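Local coordinates for ApaG protein (Pseudomonas aeruginosa, PDB 3NRF) that is of unknown function, is named an ApaG protein, belongs to the DUF4354 family and folds mainly into beta strands, at residues S18-G22 against D23-R27. Sequence-based numbering, arbitrary orientation. Where two conformers were deposited one is given.
Sequences SVSVG and DKHFR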
ATOM      1  N   SER B  18       1.124  -4.751 -13.315  1.00 13.49           N
ATOM      2  CA  SER B  18       1.586  -5.905 -14.056  1.00 11.29           C
ATOM      3  C   SER B  18       1.248  -5.775 -15.524  1.00 10.62           C
ATOM      4  O   SER B  18       0.301  -5.072 -15.914  1.00 12.15           O
ATOM      5  CB  SER B  18       1.028  -7.229 -13.489  1.00 12.86           C
ATOM      6  OG  SER B  18      -0.377  -7.327 -13.645  1.00 13.63           O
ATOM      7  N   VAL B  19       1.998  -6.510 -16.365  1.00 12.47           N
ATOM      8  CA  VAL B  19       1.753  -6.588 -17.779  1.00 14.31           C
ATOM      9  C   VAL B  19       1.922  -8.045 -18.206  1.00  9.89           C
ATOM     10  O   VAL B  19       2.879  -8.680 -17.814  1.00 12.89           O
ATOM     11  CB  VAL B  19       2.799  -5.735 -18.621  1.00 13.16           C
ATOM     12  CG1 VAL B  19       2.565  -5.834 -20.145  1.00 15.63           C
ATOM     13  CG2 VAL B  19       2.811  -4.237 -18.119  1.00 14.36           C
ATOM     14  N   SER B  20       0.999  -8.518 -18.999  1.00 10.51           N
ATOM     15  CA  SER B  20       1.009  -9.901 -19.528  1.00 11.65           C
ATOM     16  C   SER B  20       0.630  -9.931 -20.989  1.00 11.51           C
ATOM     17  O   SER B  20      -0.382  -9.374 -21.393  1.00 13.27           O
ATOM     18  CB  SER B  20       0.021 -10.745 -18.760  1.00 15.39           C
ATOM     19  OG  SER B  20       0.028 -12.074 -19.220  1.00 15.25           O
ATOM     20  N   VAL B  21       1.455 -10.593 -21.801  1.00 12.38           N
ATOM     21  CA  VAL B  21       1.130 -10.766 -23.200  0.50 13.27           C
ATOM     22  C   VAL B  21       1.698 -12.121 -23.635  1.00 13.73           C
ATOM     23  O   VAL B  21       2.874 -12.381 -23.558  1.00 14.84           O
ATOM     24  CB  VAL B  21       1.561  -9.572 -24.082  0.50 17.91           C
ATOM     25  CG1 VAL B  21       3.044  -9.298 -23.930  0.50 17.38           C
ATOM     26  CG2 VAL B  21       1.137  -9.832 -25.522  0.50 15.71           C
ATOM     27  N   GLY B  22       0.778 -12.999 -23.999  1.00 13.77           N
ATOM     28  CA  GLY B  22       1.124 -14.393 -24.385  1.00 17.65           C
ATOM     29  C   GLY B  22       1.885 -15.083 -23.274  1.00 14.08           C
ATOM     30  O   GLY B  22       1.442 -15.163 -22.134  1.00 16.79           O
ATOM     31  N   ASP B  23       3.103 -15.543 -23.578  1.00 16.11           N
ATOM     32  CA  ASP B  23       3.879 -16.232 -22.581  1.00 17.16           C
ATOM     33  C   ASP B  23       4.673 -15.356 -21.644  1.00 17.81           C
ATOM     34  O   ASP B  23       5.345 -15.863 -20.742  1.00 18.65           O
ATOM     35  CB  ASP B  23       4.857 -17.233 -23.257  1.00 19.32           C
ATOM     36  CG  ASP B  23       6.021 -16.561 -23.986  1.00 22.92           C
ATOM     37  OD1 ASP B  23       6.134 -15.323 -24.109  1.00 19.74           O
ATOM     38  OD2 ASP B  23       6.857 -17.341 -24.495  1.00 25.74           O
ATOM     39  N   LYS B  24       4.568 -14.040 -21.796  1.00 15.44           N
ATOM     40  CA  LYS B  24       5.431 -13.118 -21.107  1.00 16.78           C
ATOM     41  C   LYS B  24       4.666 -12.332 -20.064  1.00 17.62           C
ATOM     42  O   LYS B  24       3.668 -11.665 -20.409  1.00 17.35           O
ATOM     43  CB  LYS B  24       6.013 -12.169 -22.158  1.00 25.55           C
ATOM     44  CG  LYS B  24       6.974 -11.127 -21.646  1.00 28.74           C
ATOM     45  CD  LYS B  24       7.511 -10.289 -22.831  1.00 36.36           C
ATOM     46  CE  LYS B  24       8.442  -9.158 -22.365  1.00 36.21           C
ATOM     47  NZ  LYS B  24       9.653  -9.680 -21.649  1.00 43.35           N
ATOM     48  N   HIS B  25       5.151 -12.407 -18.829  1.00 16.51           N
ATOM     49  CA  HIS B  25       4.485 -11.775 -17.706  1.00 13.66           C
ATOM     50  C   HIS B  25       5.519 -10.973 -16.930  1.00 17.54           C
ATOM     51  O   HIS B  25       6.640 -11.453 -16.698  1.00 18.73           O
ATOM     52  CB  HIS B  25       3.913 -12.840 -16.760  1.00 18.25           C
ATOM     53  CG  HIS B  25       3.152 -13.910 -17.458  1.00 19.65           C
ATOM     54  ND1 HIS B  25       2.024 -13.653 -18.203  1.00 19.29           N
ATOM     55  CD2 HIS B  25       3.360 -15.246 -17.550  1.00 23.79           C
ATOM     56  CE1 HIS B  25       1.595 -14.773 -18.768  1.00 18.32           C
ATOM     57  NE2 HIS B  25       2.362 -15.766 -18.343  1.00 23.09           N
ATOM     58  N   PHE B  26       5.157  -9.768 -16.480  1.00 14.10           N
ATOM     59  CA  PHE B  26       6.044  -9.050 -15.583  1.00 13.90           C
ATOM     60  C   PHE B  26       5.281  -8.113 -14.652  1.00 12.17           C
ATOM     61  O   PHE B  26       4.170  -7.723 -14.931  1.00 12.41           O
ATOM     62  CB  PHE B  26       7.208  -8.372 -16.313  1.00 14.95           C
ATOM     63  CG  PHE B  26       6.842  -7.315 -17.281  1.00 14.23           C
ATOM     64  CD1 PHE B  26       6.715  -5.996 -16.893  1.00 18.07           C
ATOM     65  CD2 PHE B  26       6.775  -7.602 -18.661  1.00 16.94           C
ATOM     66  CE1 PHE B  26       6.429  -5.002 -17.833  1.00 17.16           C
ATOM     67  CE2 PHE B  26       6.509  -6.608 -19.585  1.00 19.03           C
ATOM     68  CZ  PHE B  26       6.316  -5.299 -19.172  1.00 19.15           C
ATOM     69  N   ARG B  27       5.892  -7.872 -13.505  1.00 13.29           N
ATOM     70  CA  ARG B  27       5.380  -6.951 -12.492  1.00 11.91           C
ATOM     71  C   ARG B  27       6.081  -5.624 -12.672  1.00 15.80           C
ATOM     72  O   ARG B  27       7.260  -5.596 -13.124  1.00 12.87           O
ATOM     73  CB  ARG B  27       5.632  -7.484 -11.092  1.00 14.06           C
ATOM     74  CG  ARG B  27       4.677  -8.544 -10.642  1.00 16.10           C
ATOM     75  CD  ARG B  27       4.816  -9.885 -11.380  1.00 15.80           C
ATOM     76  NE  ARG B  27       3.949 -10.892 -10.765  1.00 17.67           N
ATOM     77  CZ  ARG B  27       3.885 -12.168 -11.147  1.00 15.98           C
ATOM     78  NH1 ARG B  27       4.663 -12.576 -12.148  1.00 17.21           N
ATOM     79  NH2 ARG B  27       3.060 -12.987 -10.529  1.00 18.26           N
TER
HETATM   80  O   HOH W   1       4.439  -8.907 -20.606  1.00 23.46           O
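F26 holds CG between its backbone N and carbonyl carbon (chi1 63°), which swings the phenyl ring across to V19 on the facing strand. V19 meets it broadside: its CB sits above the ring, displaced from the centre and 3.9 Å from the F26 centroid, a CH-pi contact, while CG2 approaches CE1 and CZ and CG1 lies near CZ and CE2. On the other face of the sheet, S20 has OG anti to the backbone N (chi1 -179°), and the end of the H25 side chain turns toward it, bringing H25 ND1 within 2.7 Å of S20 OG. The hydroxyl approaches the imidazole edge-on; this hydrogen bond restrains the rotation of the ring and ties the two side chains of a non-hydrogen-bonded pair.

The backbone is a textbook two-residue beta hairpin, closed by a type II' turn with G22 and D23 at its corners; the positive phi of G22 (56°) suits glycine. V21 N donates to K24 O (2.8 Å), and K24 N returns a bond to V21 O (3.0 Å) from above the carbonyl plane. Two residues further from the turn, V19 N donates to F26 O and F26 N to V19 O, each at 2.9 Å. A water donates to K24 O and, weakly, to V19 O, bridging carbonyls from the two strands.

Away from the turn, R61 makes a cation-pi contact with F26, and the R27 guanidinium bonds to E89 O and to S97 of the second subunit. The hairpin joins strands 7-21 and 24-37 of the main antiparallel sheet. Strand 24-37 is followed inward by strand 79-88; strand 7-21 is outermost within this chain, but residues 18-21 pair antiparallel with a strand of the second subunit, carrying the sheet across the interface.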